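Local atomic coordinates of chemotaxis operon protein (CheX) (Borrelia burgdorferi, PDB entry 3HZH), a protein that probably removes the phosphoryl group from the response regulator CheY, as a CheX-type phosphatase of the chemotaxis pathway. Residues S26-M31 with N110-N115; P19-A24 with L150-S155; T104-G109 with P132-G137. All blocks are in the same frame, centred on the assembly; numbering follows the deposited sequence.

Interaction 1 (S26-M31 with N110-N115); sequences SVLRDM and NIIAGN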
loop_
_atom_site.group_PDB
_atom_site.type_symbol
_atom_site.label_atom_id
_atom_site.label_comp_id
_atom_site.label_asym_id
_atom_site.label_seq_id
_atom_site.Cartn_x
_atom_site.Cartn_y
_atom_site.Cartn_z
ATOM N N SER B 26 -4.061 -7.676 12.113
ATOM C CA SER B 26 -4.529 -6.301 12.194
ATOM C C SER B 26 -4.898 -5.708 10.831
ATOM O O SER B 26 -5.959 -5.091 10.678
ATOM C CB SER B 26 -3.451 -5.441 12.859
ATOM O OG SER B 26 -3.968 -4.191 13.266
ATOM N N VAL B 27 -4.030 -5.890 9.839
ATOM C CA VAL B 27 -4.300 -5.359 8.505
ATOM C C VAL B 27 -5.470 -6.041 7.794
ATOM O O VAL B 27 -6.310 -5.365 7.193
ATOM C CB VAL B 27 -3.056 -5.445 7.591
ATOM C CG1 VAL B 27 -3.405 -4.952 6.191
ATOM C CG2 VAL B 27 -1.933 -4.603 8.159
ATOM N N LEU B 28 -5.526 -7.370 7.841
ATOM C CA LEU B 28 -6.618 -8.087 7.186
ATOM C C LEU B 28 -7.972 -7.668 7.774
ATOM O O LEU B 28 -8.931 -7.408 7.036
ATOM C CB LEU B 28 -6.427 -9.606 7.321
ATOM C CG LEU B 28 -5.220 -10.230 6.603
ATOM C CD1 LEU B 28 -5.138 -11.716 6.929
ATOM C CD2 LEU B 28 -5.348 -10.026 5.101
ATOM N N ARG B 29 -8.046 -7.592 9.098
ATOM C CA ARG B 29 -9.283 -7.198 9.764
ATOM C C ARG B 29 -9.689 -5.768 9.437
ATOM O O ARG B 29 -10.876 -5.447 9.379
ATOM C CB ARG B 29 -9.138 -7.333 11.273
ATOM C CG ARG B 29 -8.903 -8.742 11.731
ATOM C CD ARG B 29 -8.868 -8.808 13.232
ATOM N NE ARG B 29 -8.730 -10.181 13.681
ATOM C CZ ARG B 29 -8.759 -10.555 14.954
ATOM N NH1 ARG B 29 -8.926 -9.660 15.920
ATOM N NH2 ARG B 29 -8.598 -11.833 15.258
ATOM N N ASP B 30 -8.700 -4.911 9.225
ATOM C CA ASP B 30 -8.963 -3.516 8.930
ATOM C C ASP B 30 -9.331 -3.296 7.462
ATOM O O ASP B 30 -10.116 -2.405 7.149
ATOM C CB ASP B 30 -7.735 -2.676 9.287
ATOM C CG ASP B 30 -8.096 -1.382 9.992
ATOM O OD1 ASP B 30 -8.677 -1.454 11.097
ATOM O OD2 ASP B 30 -7.800 -0.297 9.447
HETATM N N MSE B 31 -8.773 -4.108 6.566
HETATM C CA MSE B 31 -9.053 -3.954 5.138
HETATM C C MSE B 31 -10.314 -4.708 4.698
HETATM O O MSE B 31 -11.270 -4.096 4.221
HETATM C CB MSE B 31 -7.850 -4.406 4.293
HETATM C CG MSE B 31 -6.528 -3.711 4.643
HETATM SE SE MSE B 31 -5.207 -3.838 3.377
HETATM C CE MSE B 31 -5.916 -2.753 2.085
ATOM N N ASN B 110 1.813 -5.387 0.618
ATOM C CA ASN B 110 2.590 -4.187 0.876
ATOM C C ASN B 110 2.214 -3.548 2.219
ATOM O O ASN B 110 3.084 -3.085 2.975
ATOM C CB ASN B 110 2.358 -3.176 -0.253
ATOM C CG ASN B 110 3.019 -1.844 0.024
ATOM O OD1 ASN B 110 2.376 -0.792 -0.104
ATOM N ND2 ASN B 110 4.291 -1.866 0.377
ATOM N N ILE B 111 0.922 -3.529 2.523
ATOM C CA ILE B 111 0.477 -2.917 3.767
ATOM C C ILE B 111 0.828 -3.772 4.979
ATOM O O ILE B 111 1.239 -3.238 6.011
ATOM C CB ILE B 111 -1.034 -2.592 3.695
ATOM C CG1 ILE B 111 -1.262 -1.618 2.524
ATOM C CG2 ILE B 111 -1.516 -1.959 5.008
ATOM C CD1 ILE B 111 -2.723 -1.346 2.189
ATOM N N ILE B 112 0.683 -5.092 4.860
ATOM C CA ILE B 112 1.039 -5.978 5.966
ATOM C C ILE B 112 2.541 -5.813 6.225
ATOM O O ILE B 112 2.957 -5.540 7.347
ATOM C CB ILE B 112 0.755 -7.462 5.634
ATOM C CG1 ILE B 112 -0.761 -7.699 5.544
ATOM C CG2 ILE B 112 1.399 -8.361 6.680
ATOM C CD1 ILE B 112 -1.158 -9.124 5.116
ATOM N N ALA B 113 3.338 -5.951 5.170
ATOM C CA ALA B 113 4.790 -5.827 5.277
ATOM C C ALA B 113 5.256 -4.475 5.808
ATOM O O ALA B 113 6.185 -4.413 6.613
ATOM C CB ALA B 113 5.440 -6.092 3.927
ATOM N N GLY B 114 4.617 -3.400 5.354
ATOM C CA GLY B 114 4.992 -2.073 5.799
ATOM C C GLY B 114 4.684 -1.861 7.268
ATOM O O GLY B 114 5.524 -1.360 8.024
ATOM N N ASN B 115 3.475 -2.227 7.680
ATOM C CA ASN B 115 3.097 -2.092 9.076
ATOM C C ASN B 115 4.002 -2.973 9.923
ATOM O O ASN B 115 4.379 -2.597 11.040
ATOM C CB ASN B 115 1.626 -2.469 9.270
ATOM C CG ASN B 115 0.720 -1.254 9.313
ATOM O OD1 ASN B 115 -0.441 -1.303 8.899
ATOM N ND2 ASN B 115 1.248 -0.152 9.821
#
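V27 sits astride I111 and I112 where two long helices, 17-31 and 97-118, pack on the same face of the antiparallel sheet of the CheX fold. The two short segments run in broadly opposing senses, their axes 9.8 Å apart at closest and 135° between directions, so they meet over a limited patch centred on V27 and I112.

Most of the contact is between branched aliphatic groups. V27 CG1 lies anti to the backbone N (chi1 177°), which turns it onto I111 CG2 at 3.7 Å, while V27 CB rests on I112 CG1 at 3.8 Å. The valine therefore meets the methyl branch of one isoleucine and the ethyl branch of the other. L28 adds a looser touch, its CD2 lying 4.3 Å from I112 CD1, and I112 in turn touches I70 of strand 66-72.

A second kind of contact comes from the selenomethionine M31. Its chain bends at the last torsion (chi3 70°) and meets I111 tip to tip, CE standing 3.5 Å from I111 CD1, slightly tight for two methyls. M31 and I111 each also pack on an apolar side chain of the other protein chain, so the contact borders the interface, which N115 also reaches by packing on that chain's backbone. N110, the residue just before I111, packs on a modified side chain of that chain.

The polar contribution is slight. At the far end the amide of N115 lies beside the valine without bonding to it, OD1 resting 3.7 Å from V27 CG2.

Interaction 2 (P19-A24 with L150-S155); sequences PFLDAA and LIVPFS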
loop_
_atom_site.group_PDB
_atom_site.type_symbol
_atom_site.label_atom_id
_atom_site.label_comp_id
_atom_site.label_asym_id
_atom_site.label_seq_id
_atom_site.Cartn_x
_atom_site.Cartn_y
_atom_site.Cartn_z
ATOM N N PRO B 19 5.273 -9.148 16.376
ATOM C CA PRO B 19 5.007 -8.016 15.480
ATOM C C PRO B 19 4.354 -8.522 14.186
ATOM O O PRO B 19 3.398 -7.930 13.686
ATOM C CB PRO B 19 6.403 -7.445 15.245
ATOM C CG PRO B 19 7.063 -7.696 16.590
ATOM C CD PRO B 19 6.694 -9.161 16.756
ATOM N N PHE B 20 4.864 -9.631 13.662
ATOM C CA PHE B 20 4.322 -10.217 12.437
ATOM C C PHE B 20 2.856 -10.642 12.582
ATOM O O PHE B 20 2.018 -10.285 11.754
ATOM C CB PHE B 20 5.149 -11.427 12.008
ATOM C CG PHE B 20 4.623 -12.107 10.778
ATOM C CD1 PHE B 20 4.626 -11.457 9.549
ATOM C CD2 PHE B 20 4.097 -13.396 10.852
ATOM C CE1 PHE B 20 4.113 -12.076 8.412
ATOM C CE2 PHE B 20 3.581 -14.025 9.720
ATOM C CZ PHE B 20 3.590 -13.362 8.498
ATOM N N LEU B 21 2.552 -11.418 13.624
ATOM C CA LEU B 21 1.186 -11.868 13.853
ATOM C C LEU B 21 0.255 -10.670 14.033
ATOM O O LEU B 21 -0.852 -10.653 13.488
ATOM C CB LEU B 21 1.108 -12.784 15.082
ATOM C CG LEU B 21 1.796 -14.150 14.989
ATOM C CD1 LEU B 21 1.682 -14.886 16.325
ATOM C CD2 LEU B 21 1.154 -14.971 13.880
ATOM N N ASP B 22 0.701 -9.666 14.781
ATOM C CA ASP B 22 -0.118 -8.475 14.993
ATOM C C ASP B 22 -0.369 -7.718 13.686
ATOM O O ASP B 22 -1.485 -7.263 13.419
ATOM C CB ASP B 22 0.544 -7.513 15.991
ATOM C CG ASP B 22 0.694 -8.110 17.384
ATOM O OD1 ASP B 22 -0.203 -8.860 17.820
ATOM O OD2 ASP B 22 1.700 -7.805 18.058
ATOM N N ALA B 23 0.670 -7.577 12.870
ATOM C CA ALA B 23 0.525 -6.856 11.609
ATOM C C ALA B 23 -0.389 -7.586 10.625
ATOM O O ALA B 23 -1.265 -6.978 10.022
ATOM C CB ALA B 23 1.892 -6.622 10.979
ATOM N N ALA B 24 -0.190 -8.888 10.469
ATOM C CA ALA B 24 -1.002 -9.663 9.539
ATOM C C ALA B 24 -2.482 -9.653 9.909
ATOM O O ALA B 24 -3.335 -9.347 9.074
ATOM C CB ALA B 24 -0.495 -11.096 9.472
ATOM N N LEU B 150 7.520 -19.440 9.070
ATOM C CA LEU B 150 6.363 -19.425 9.941
ATOM C C LEU B 150 5.155 -19.163 9.063
ATOM O O LEU B 150 5.031 -18.090 8.474
ATOM C CB LEU B 150 6.466 -18.323 11.003
ATOM C CG LEU B 150 5.233 -18.246 11.921
ATOM C CD1 LEU B 150 5.148 -19.469 12.788
ATOM C CD2 LEU B 150 5.309 -17.046 12.822
ATOM N N ILE B 151 4.287 -20.159 8.957
ATOM C CA ILE B 151 3.084 -20.032 8.159
ATOM C C ILE B 151 1.921 -19.823 9.120
ATOM O O ILE B 151 1.795 -20.536 10.115
ATOM C CB ILE B 151 2.797 -21.300 7.338
ATOM C CG1 ILE B 151 3.942 -21.604 6.369
ATOM C CG2 ILE B 151 1.517 -21.103 6.597
ATOM C CD1 ILE B 151 5.243 -21.977 7.044
ATOM N N VAL B 152 1.081 -18.841 8.818
ATOM C CA VAL B 152 -0.069 -18.524 9.649
ATOM C C VAL B 152 -1.316 -18.421 8.776
ATOM O O VAL B 152 -1.452 -17.485 7.993
ATOM C CB VAL B 152 0.114 -17.169 10.368
ATOM C CG1 VAL B 152 -1.071 -16.910 11.294
ATOM C CG2 VAL B 152 1.419 -17.153 11.144
ATOM N N PRO B 153 -2.212 -19.412 8.862
ATOM C CA PRO B 153 -3.449 -19.418 8.080
ATOM C C PRO B 153 -4.565 -18.601 8.739
ATOM O O PRO B 153 -4.782 -18.685 9.950
ATOM C CB PRO B 153 -3.792 -20.894 8.033
ATOM C CG PRO B 153 -3.472 -21.292 9.453
ATOM C CD PRO B 153 -2.080 -20.679 9.606
ATOM N N PHE B 154 -5.260 -17.801 7.942
ATOM C CA PHE B 154 -6.376 -17.010 8.441
ATOM C C PHE B 154 -7.604 -17.504 7.696
ATOM O O PHE B 154 -7.605 -17.563 6.468
ATOM C CB PHE B 154 -6.150 -15.523 8.172
ATOM C CG PHE B 154 -5.104 -14.905 9.048
ATOM C CD1 PHE B 154 -5.417 -14.464 10.328
ATOM C CD2 PHE B 154 -3.795 -14.780 8.601
ATOM C CE1 PHE B 154 -4.437 -13.903 11.149
ATOM C CE2 PHE B 154 -2.816 -14.226 9.409
ATOM C CZ PHE B 154 -3.134 -13.786 10.684
ATOM N N SER B 155 -8.638 -17.883 8.435
ATOM C CA SER B 155 -9.856 -18.389 7.817
ATOM C C SER B 155 -10.930 -17.323 7.680
ATOM O O SER B 155 -11.200 -16.582 8.619
ATOM C CB SER B 155 -10.423 -19.556 8.634
ATOM O OG SER B 155 -9.511 -20.638 8.696
#
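L21 and V152 make the tight spot where helix 17-31 lies on strand 149-155, an alpha-on-beta layer of the CheX fold. The segments run nearly alongside each other, 26° between their directions. Strand alternation turns L150, V152 and F154 toward the helix and I151 away from it.

The side chains of L21 and V152 cross at about a right angle, with CD2 of L21 just 3.5 Å from CG2 of V152. That same valine methyl also approaches the ring edge of F20, near the ring plane, 4.1 Å from CE2. F20 holds CG anti to its main-chain nitrogen (chi1 178°), which puts the ring where it also touches V164 and I166 of strand 161-168. One helical turn along, A24 CB lies 3.9 Å from F154 CE2; the small alanine lets the phenylalanine come close to the helix.

The contact slackens toward L150, whose CD2 stays 4.3 Å from F20 CD2. L21 and L150 are both partly exposed at this margin.

Everything that meets here is carbon. The strand spends its backbone bonds on its neighbours in the sheet, V152 with V164 and F154 with I162, so between these two segments cohesion comes from apolar burial and fit, without directional bonds.

Interaction 3 (T104-G109 with P132-G137); sequences TLTEVG and PAFIYG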
loop_
_atom_site.group_PDB
_atom_site.type_symbol
_atom_site.label_atom_id
_atom_site.label_comp_id
_atom_site.label_asym_id
_atom_site.label_seq_id
_atom_site.Cartn_x
_atom_site.Cartn_y
_atom_site.Cartn_z
ATOM N N THR B 104 -4.651 -5.398 -6.190
ATOM C CA THR B 104 -5.278 -5.338 -4.881
ATOM C C THR B 104 -4.569 -6.244 -3.882
ATOM O O THR B 104 -4.240 -5.820 -2.777
ATOM C CB THR B 104 -6.775 -5.746 -4.942
ATOM O OG1 THR B 104 -7.476 -4.906 -5.874
ATOM C CG2 THR B 104 -7.419 -5.590 -3.563
ATOM N N LEU B 105 -4.335 -7.496 -4.255
ATOM C CA LEU B 105 -3.663 -8.421 -3.342
ATOM C C LEU B 105 -2.218 -8.019 -3.038
ATOM O O LEU B 105 -1.761 -8.161 -1.895
ATOM C CB LEU B 105 -3.707 -9.847 -3.898
ATOM C CG LEU B 105 -5.109 -10.401 -4.167
ATOM C CD1 LEU B 105 -5.006 -11.865 -4.577
ATOM C CD2 LEU B 105 -5.969 -10.251 -2.923
ATOM N N THR B 106 -1.492 -7.517 -4.038
ATOM C CA THR B 106 -0.115 -7.093 -3.787
ATOM C C THR B 106 -0.116 -5.899 -2.837
ATOM O O THR B 106 0.791 -5.756 -2.024
ATOM C CB THR B 106 0.652 -6.704 -5.090
ATOM O OG1 THR B 106 -0.059 -5.673 -5.794
ATOM C CG2 THR B 106 0.833 -7.922 -5.990
ATOM N N GLU B 107 -1.137 -5.046 -2.923
ATOM C CA GLU B 107 -1.208 -3.887 -2.034
ATOM C C GLU B 107 -1.500 -4.359 -0.611
ATOM O O GLU B 107 -1.041 -3.747 0.358
ATOM C CB GLU B 107 -2.291 -2.890 -2.486
ATOM C CG GLU B 107 -2.476 -1.718 -1.533
ATOM C CD GLU B 107 -1.365 -0.683 -1.601
ATOM O OE1 GLU B 107 -0.204 -1.063 -1.857
ATOM O OE2 GLU B 107 -1.646 0.515 -1.369
ATOM N N VAL B 108 -2.271 -5.436 -0.478
ATOM C CA VAL B 108 -2.548 -5.976 0.851
ATOM C C VAL B 108 -1.203 -6.437 1.425
ATOM O O VAL B 108 -0.903 -6.199 2.595
ATOM C CB VAL B 108 -3.514 -7.195 0.810
ATOM C CG1 VAL B 108 -3.559 -7.868 2.180
ATOM C CG2 VAL B 108 -4.940 -6.742 0.417
ATOM N N GLY B 109 -0.402 -7.092 0.589
ATOM C CA GLY B 109 0.904 -7.579 1.017
ATOM C C GLY B 109 1.798 -6.428 1.443
ATOM O O GLY B 109 2.455 -6.479 2.488
ATOM N N PRO B 132 6.122 -5.131 -4.333
ATOM C CA PRO B 132 5.605 -6.497 -4.368
ATOM C C PRO B 132 5.603 -7.211 -5.706
ATOM O O PRO B 132 5.670 -6.595 -6.769
ATOM C CB PRO B 132 4.195 -6.314 -3.822
ATOM C CG PRO B 132 3.792 -5.040 -4.540
ATOM C CD PRO B 132 5.013 -4.160 -4.271
ATOM N N ALA B 133 5.515 -8.532 -5.639
ATOM C CA ALA B 133 5.444 -9.347 -6.837
ATOM C C ALA B 133 4.151 -10.155 -6.764
ATOM O O ALA B 133 3.708 -10.532 -5.680
ATOM C CB ALA B 133 6.631 -10.281 -6.910
ATOM N N PHE B 134 3.538 -10.405 -7.916
ATOM C CA PHE B 134 2.318 -11.190 -7.970
ATOM C C PHE B 134 2.635 -12.434 -8.783
ATOM O O PHE B 134 3.052 -12.337 -9.937
ATOM C CB PHE B 134 1.182 -10.409 -8.644
ATOM C CG PHE B 134 -0.153 -11.112 -8.592
ATOM C CD1 PHE B 134 -0.796 -11.322 -7.377
ATOM C CD2 PHE B 134 -0.759 -11.576 -9.756
ATOM C CE1 PHE B 134 -2.029 -11.978 -7.314
ATOM C CE2 PHE B 134 -1.992 -12.236 -9.707
ATOM C CZ PHE B 134 -2.628 -12.438 -8.482
ATOM N N ILE B 135 2.446 -13.600 -8.176
ATOM C CA ILE B 135 2.717 -14.862 -8.848
ATOM C C ILE B 135 1.426 -15.672 -8.839
ATOM O O ILE B 135 1.024 -16.205 -7.812
ATOM C CB ILE B 135 3.821 -15.655 -8.110
ATOM C CG1 ILE B 135 5.020 -14.745 -7.829
ATOM C CG2 ILE B 135 4.256 -16.844 -8.955
ATOM C CD1 ILE B 135 5.619 -14.109 -9.060
ATOM N N TYR B 136 0.763 -15.750 -9.981
ATOM C CA TYR B 136 -0.486 -16.496 -10.057
ATOM C C TYR B 136 -0.249 -17.674 -10.974
ATOM O O TYR B 136 0.895 -17.913 -11.368
ATOM C CB TYR B 136 -1.594 -15.597 -10.602
ATOM C CG TYR B 136 -1.320 -15.116 -12.001
ATOM C CD1 TYR B 136 -1.564 -15.937 -13.098
ATOM C CD2 TYR B 136 -0.742 -13.867 -12.224
ATOM C CE1 TYR B 136 -1.241 -15.532 -14.381
ATOM C CE2 TYR B 136 -0.412 -13.450 -13.504
ATOM C CZ TYR B 136 -0.663 -14.288 -14.578
ATOM O OH TYR B 136 -0.336 -13.887 -15.851
ATOM N N GLY B 137 -1.312 -18.396 -11.326
ATOM C CA GLY B 137 -1.151 -19.553 -12.188
ATOM C C GLY B 137 0.200 -20.100 -11.815
ATOM O O GLY B 137 1.024 -20.457 -12.656
#
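T106 straddles the start of the 132-137 segment, its side chain turned at about a right angle to both P132 and F134. This is a helix-on-strand contact of the CheX fold, helix 97-118 against the end of strand 127-135. With chi1 at 56°, OG1 falls between the backbone N and the carbonyl carbon and turns back along the helix, where A102 O accepts its hydrogen bond. The threonine's carbon side is thus what faces the strand: CB sits 3.6 Å from P132 CG, against the pyrrolidine ring, and the CG2 methyl reaches F134 CB at 3.7 Å. CG2 also passes the carbonyl oxygen of A133, at 3.9 Å.

F134 holds its ring anti to its backbone N (chi1 -174°), bringing it beside L105. The two side chains meet at a slant, and the leucine comes to the rim of the ring, CD1 lying near the ring plane and 4.0 Å from CE1.

The contact lies close to the probable working surface. E107, its CB turned away from the strand, forms a salt bridge through OE2 with a basic side chain of the other protein chain; with N110 it fits the E-X2-N signature of CheX-type phosphatases. The side chain of P132 is about 5 Å from a bound magnesium ion.

Strand 54-62 backs the patch: A133 pairs with I57 through the backbone, and V54 touches both L105 and F134. A77 and V80 of helix 74-85 also pack on L105.

Overall arrangement
Along the chain the segments come as 19-24, 26-31, 104-109, 110-115, 132-137 and 150-155, so interactions 1 and 3 each nest inside the loop closed by interaction 2 and cross one another. Interactions 1 and 2 share helix 17-31, their centres about 10 Å apart, and join where L28 packs on F154. Interactions 1 and 3, with centres about 13 Å apart, share helix 97-118 and meet through V108. Interactions 2 and 3 have centres about 17 Å apart without touching, on strands near opposite margins of one sheet. Interaction 1 bridges the two helix-on-sheet contacts, and helix 97-118, carrying E107 and N110, is held between helix 17-31 and strand 127-135 while facing the partner protein.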